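Soluble secreted antigen MPT53 (Mycobacterium tuberculosis, PDB 1LU4) probably acts as a secreted thioredoxin-like disulfide oxidoreductase that oxidises reduced, unfolded secreted proteins so that they form disulfide bonds. Local coordinates at residues Val28-Thr33 / Gln71-Lys76. Sequence-based numbering, arbitrary orientation.
Sequences VLWFWT and QSFVSK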
ATOM      1  N   VAL A  28      -2.989  -6.042  -1.879  1.00  9.15           N
ATOM      2  CA  VAL A  28      -2.786  -5.319  -0.618  1.00  8.58           C
ATOM      3  C   VAL A  28      -2.537  -3.863  -1.008  1.00  8.65           C
ATOM      4  O   VAL A  28      -1.621  -3.566  -1.770  1.00  9.46           O
ATOM      5  CB  VAL A  28      -1.601  -5.886   0.178  1.00 10.03           C
ATOM      6  CG1 VAL A  28      -1.332  -5.026   1.436  1.00 12.20           C
ATOM      7  CG2 VAL A  28      -1.780  -7.347   0.582  1.00 11.39           C
ATOM      8  N   LEU A  29      -3.345  -2.954  -0.400  1.00  7.96           N
ATOM      9  CA  LEU A  29      -3.031  -1.537  -0.452  1.00  7.98           C
ATOM     10  C   LEU A  29      -2.347  -1.144   0.849  1.00  8.33           C
ATOM     11  O   LEU A  29      -2.813  -1.538   1.939  1.00  9.97           O
ATOM     12  CB  LEU A  29      -4.286  -0.672  -0.607  1.00  9.06           C
ATOM     13  CG  LEU A  29      -5.211  -1.006  -1.772  1.00 10.01           C
ATOM     14  CD1 LEU A  29      -6.383  -0.037  -1.800  1.00 11.76           C
ATOM     15  CD2 LEU A  29      -4.466  -1.061  -3.118  1.00 11.36           C
ATOM     16  N   TRP A  30      -1.276  -0.367   0.757  1.00  7.95           N
ATOM     17  CA  TRP A  30      -0.564   0.089   1.929  1.00  7.86           C
ATOM     18  C   TRP A  30      -0.402   1.591   1.816  1.00  7.71           C
ATOM     19  O   TRP A  30       0.285   2.095   0.926  1.00  8.56           O
ATOM     20  CB  TRP A  30       0.797  -0.593   2.035  1.00  9.25           C
ATOM     21  CG  TRP A  30       1.602  -0.248   3.253  1.00  8.24           C
ATOM     22  CD1 TRP A  30       1.225  -0.343   4.566  1.00  9.35           C
ATOM     23  CD2 TRP A  30       2.969   0.199   3.296  1.00  8.52           C
ATOM     24  NE1 TRP A  30       2.234   0.030   5.411  1.00 10.14           N
ATOM     25  CE2 TRP A  30       3.310   0.363   4.651  1.00  9.20           C
ATOM     26  CE3 TRP A  30       3.910   0.468   2.289  1.00  9.41           C
ATOM     27  CZ2 TRP A  30       4.588   0.798   5.032  1.00 10.79           C
ATOM     28  CZ3 TRP A  30       5.196   0.906   2.682  1.00 10.76           C
ATOM     29  CH2 TRP A  30       5.484   1.055   4.037  1.00 11.03           C
ATOM     30  N   PHE A  31      -1.069   2.306   2.735  1.00  7.42           N
ATOM     31  CA  PHE A  31      -1.032   3.788   2.759  1.00  8.43           C
ATOM     32  C   PHE A  31       0.052   4.229   3.677  1.00  7.52           C
ATOM     33  O   PHE A  31       0.052   3.905   4.888  1.00  9.39           O
ATOM     34  CB  PHE A  31      -2.404   4.302   3.272  1.00  8.64           C
ATOM     35  CG  PHE A  31      -3.539   3.990   2.324  1.00  8.96           C
ATOM     36  CD1 PHE A  31      -4.198   2.753   2.333  1.00 10.32           C
ATOM     37  CD2 PHE A  31      -3.960   4.952   1.391  1.00 10.07           C
ATOM     38  CE1 PHE A  31      -5.231   2.509   1.455  1.00 11.52           C
ATOM     39  CE2 PHE A  31      -4.992   4.682   0.499  1.00 11.00           C
ATOM     40  CZ  PHE A  31      -5.635   3.451   0.502  1.00 11.91           C
ATOM     41  N   TRP A  32       1.013   4.968   3.141  1.00  7.95           N
ATOM     42  CA  TRP A  32       2.228   5.340   3.917  1.00  7.71           C
ATOM     43  C   TRP A  32       2.619   6.774   3.636  1.00  7.17           C
ATOM     44  O   TRP A  32       2.203   7.430   2.677  1.00  7.83           O
ATOM     45  CB  TRP A  32       3.343   4.398   3.498  1.00  8.15           C
ATOM     46  CG  TRP A  32       3.823   4.333   2.095  1.00  7.51           C
ATOM     47  CD1 TRP A  32       3.335   3.513   1.125  1.00  7.75           C
ATOM     48  CD2 TRP A  32       4.887   5.080   1.484  1.00  8.05           C
ATOM     49  NE1 TRP A  32       4.005   3.675  -0.065  1.00  7.99           N
ATOM     50  CE2 TRP A  32       4.975   4.631   0.141  1.00  7.85           C
ATOM     51  CE3 TRP A  32       5.768   6.059   1.939  1.00  9.38           C
ATOM     52  CZ2 TRP A  32       5.922   5.132  -0.762  1.00  8.12           C
ATOM     53  CZ3 TRP A  32       6.701   6.555   1.045  1.00  9.43           C
ATOM     54  CH2 TRP A  32       6.770   6.110  -0.299  1.00  9.19           C
ATOM     55  N   THR A  33       3.484   7.282   4.562  1.00  7.99           N
ATOM     56  CA  THR A  33       4.201   8.511   4.304  1.00  8.39           C
ATOM     57  C   THR A  33       5.657   8.276   4.684  1.00  7.99           C
ATOM     58  O   THR A  33       5.925   7.484   5.583  1.00  8.94           O
ATOM     59  CB  THR A  33       3.627   9.698   5.134  1.00  9.89           C
ATOM     60  OG1 THR A  33       3.902   9.518   6.565  1.00 13.74           O
ATOM     61  CG2 THR A  33       2.175   9.975   4.964  1.00 14.18           C
ATOM     62  N   GLN A  71      10.419   8.611  -3.161  1.00  8.76           N
ATOM     63  CA  GLN A  71      11.342   7.715  -3.884  1.00  8.64           C
ATOM     64  C   GLN A  71      12.484   7.251  -2.989  1.00  8.69           C
ATOM     65  O   GLN A  71      12.904   6.111  -3.041  1.00  9.27           O
ATOM     66  CB  GLN A  71      11.932   8.467  -5.087  1.00 10.05           C
ATOM     67  CG  GLN A  71      10.856   8.672  -6.134  1.00  9.84           C
ATOM     68  CD  GLN A  71      11.347   9.479  -7.317  1.00  9.76           C
ATOM     69  OE1 GLN A  71      12.397  10.156  -7.278  1.00 11.33           O
ATOM     70  NE2 GLN A  71      10.626   9.385  -8.408  1.00 12.21           N
ATOM     71  N   SER A  72      13.031   8.155  -2.142  1.00  8.73           N
ATOM     72  CA  SER A  72      14.108   7.702  -1.252  1.00  9.43           C
ATOM     73  C   SER A  72      13.655   6.590  -0.359  1.00  8.77           C
ATOM     74  O   SER A  72      14.457   5.697  -0.032  1.00  9.38           O
ATOM     75  CB  SER A  72      14.554   8.901  -0.403  1.00 11.36           C
ATOM     76  OG  SER A  72      15.274   9.809  -1.185  1.00 14.46           O
ATOM     77  N   PHE A  73      12.406   6.667   0.136  1.00  8.44           N
ATOM     78  CA  PHE A  73      11.878   5.639   1.022  1.00  8.13           C
ATOM     79  C   PHE A  73      11.737   4.287   0.306  1.00  7.64           C
ATOM     80  O   PHE A  73      12.176   3.264   0.804  1.00  8.77           O
ATOM     81  CB  PHE A  73      10.552   6.170   1.531  1.00  8.54           C
ATOM     82  CG  PHE A  73       9.787   5.301   2.471  1.00  8.30           C
ATOM     83  CD1 PHE A  73       8.912   4.311   2.013  1.00  9.50           C
ATOM     84  CD2 PHE A  73       9.880   5.464   3.868  1.00  8.90           C
ATOM     85  CE1 PHE A  73       8.146   3.586   2.921  1.00  9.82           C
ATOM     86  CE2 PHE A  73       9.121   4.708   4.749  1.00  9.34           C
ATOM     87  CZ  PHE A  73       8.223   3.753   4.278  1.00  9.79           C
ATOM     88  N   VAL A  74      11.173   4.320  -0.917  1.00  8.27           N
ATOM     89  CA  VAL A  74      11.053   3.105  -1.695  1.00  8.60           C
ATOM     90  C   VAL A  74      12.419   2.504  -1.954  1.00  8.96           C
ATOM     91  O   VAL A  74      12.578   1.258  -1.881  1.00  9.36           O
ATOM     92  CB  VAL A  74      10.284   3.410  -3.007  1.00  8.77           C
ATOM     93  CG1 VAL A  74      10.459   2.304  -4.033  1.00 10.10           C
ATOM     94  CG2 VAL A  74       8.798   3.654  -2.744  1.00 10.94           C
ATOM     95  N   SER A  75      13.396   3.352  -2.268  1.00  8.56           N
ATOM     96  CA  SER A  75      14.757   2.846  -2.565  1.00  9.25           C
ATOM     97  C   SER A  75      15.399   2.259  -1.329  1.00  9.36           C
ATOM     98  O   SER A  75      16.000   1.195  -1.378  1.00 10.99           O
ATOM     99  CB  SER A  75      15.625   3.956  -3.121  1.00 11.19           C
ATOM    100  OG  SER A  75      15.159   4.340  -4.403  1.00 11.99           O
ATOM    101  N   LYS A  76      15.351   2.968  -0.194  1.00  9.58           N
ATOM    102  CA  LYS A  76      15.973   2.531   1.043  1.00 10.42           C
ATOM    103  C   LYS A  76      15.473   1.172   1.505  1.00  8.90           C
ATOM    104  O   LYS A  76      16.263   0.384   1.987  1.00 10.06           O
ATOM    105  CB  LYS A  76      15.702   3.590   2.125  1.00 12.95           C
ATOM    106  CG  LYS A  76      16.201   3.237   3.530  1.00 14.38           C
ATOM    107  CD  LYS A  76      15.933   4.431   4.448  1.00 18.39           C
ATOM    108  CE  LYS A  76      16.435   4.032   5.854  1.00 30.01           C
ATOM    109  NZ  LYS A  76      16.157   5.162   6.756  1.00 48.54           N
TER
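Strand 28-32 and helix 71-76 meet through the rings of Trp30, Trp32 and Phe73, their axes approaching no closer than 12.6 Å and running at 124° to each other. The pairing belongs to the thioredoxin-like fold: the strand is the middle one of the five-stranded mixed sheet, and helix 67-77 follows the neighbouring parallel strand 57-62. With axes this far apart and no hydrogen bond between the segments, the contact is made by side chains, chiefly three aromatic rings. Phe73 forms an offset stack with the six-membered ring of Trp32, the planes lying 14° apart and the centroids 4.4 Å. The offset places Phe73 CE1 3.6 Å above the indole plane of Trp32, near the rim. The Phe73 side chain leaves the helix toward the strand, and with CG anti to the backbone N (chi1 180°) its ring lies over Trp32. Its ring edge then receives the benzo end of Trp30, with CH2 of Trp30 3.8 Å from CE1 of Phe73. The indole nitrogens are satisfied by other residues, NE1 of Trp32 bonding to Asn83 and NE1 of Trp30 to Glu42. Helix 37-52, at whose start lies the CxxC motif of Cys36 and Cys39, the predicted redox-active pair, packs on the same cluster, with Asn40 and Ala43 touching Phe73. Beside the stack, Val74 presents one methyl at the benzo ring, CG2 lying 3.8 Å from CZ2 of Trp32.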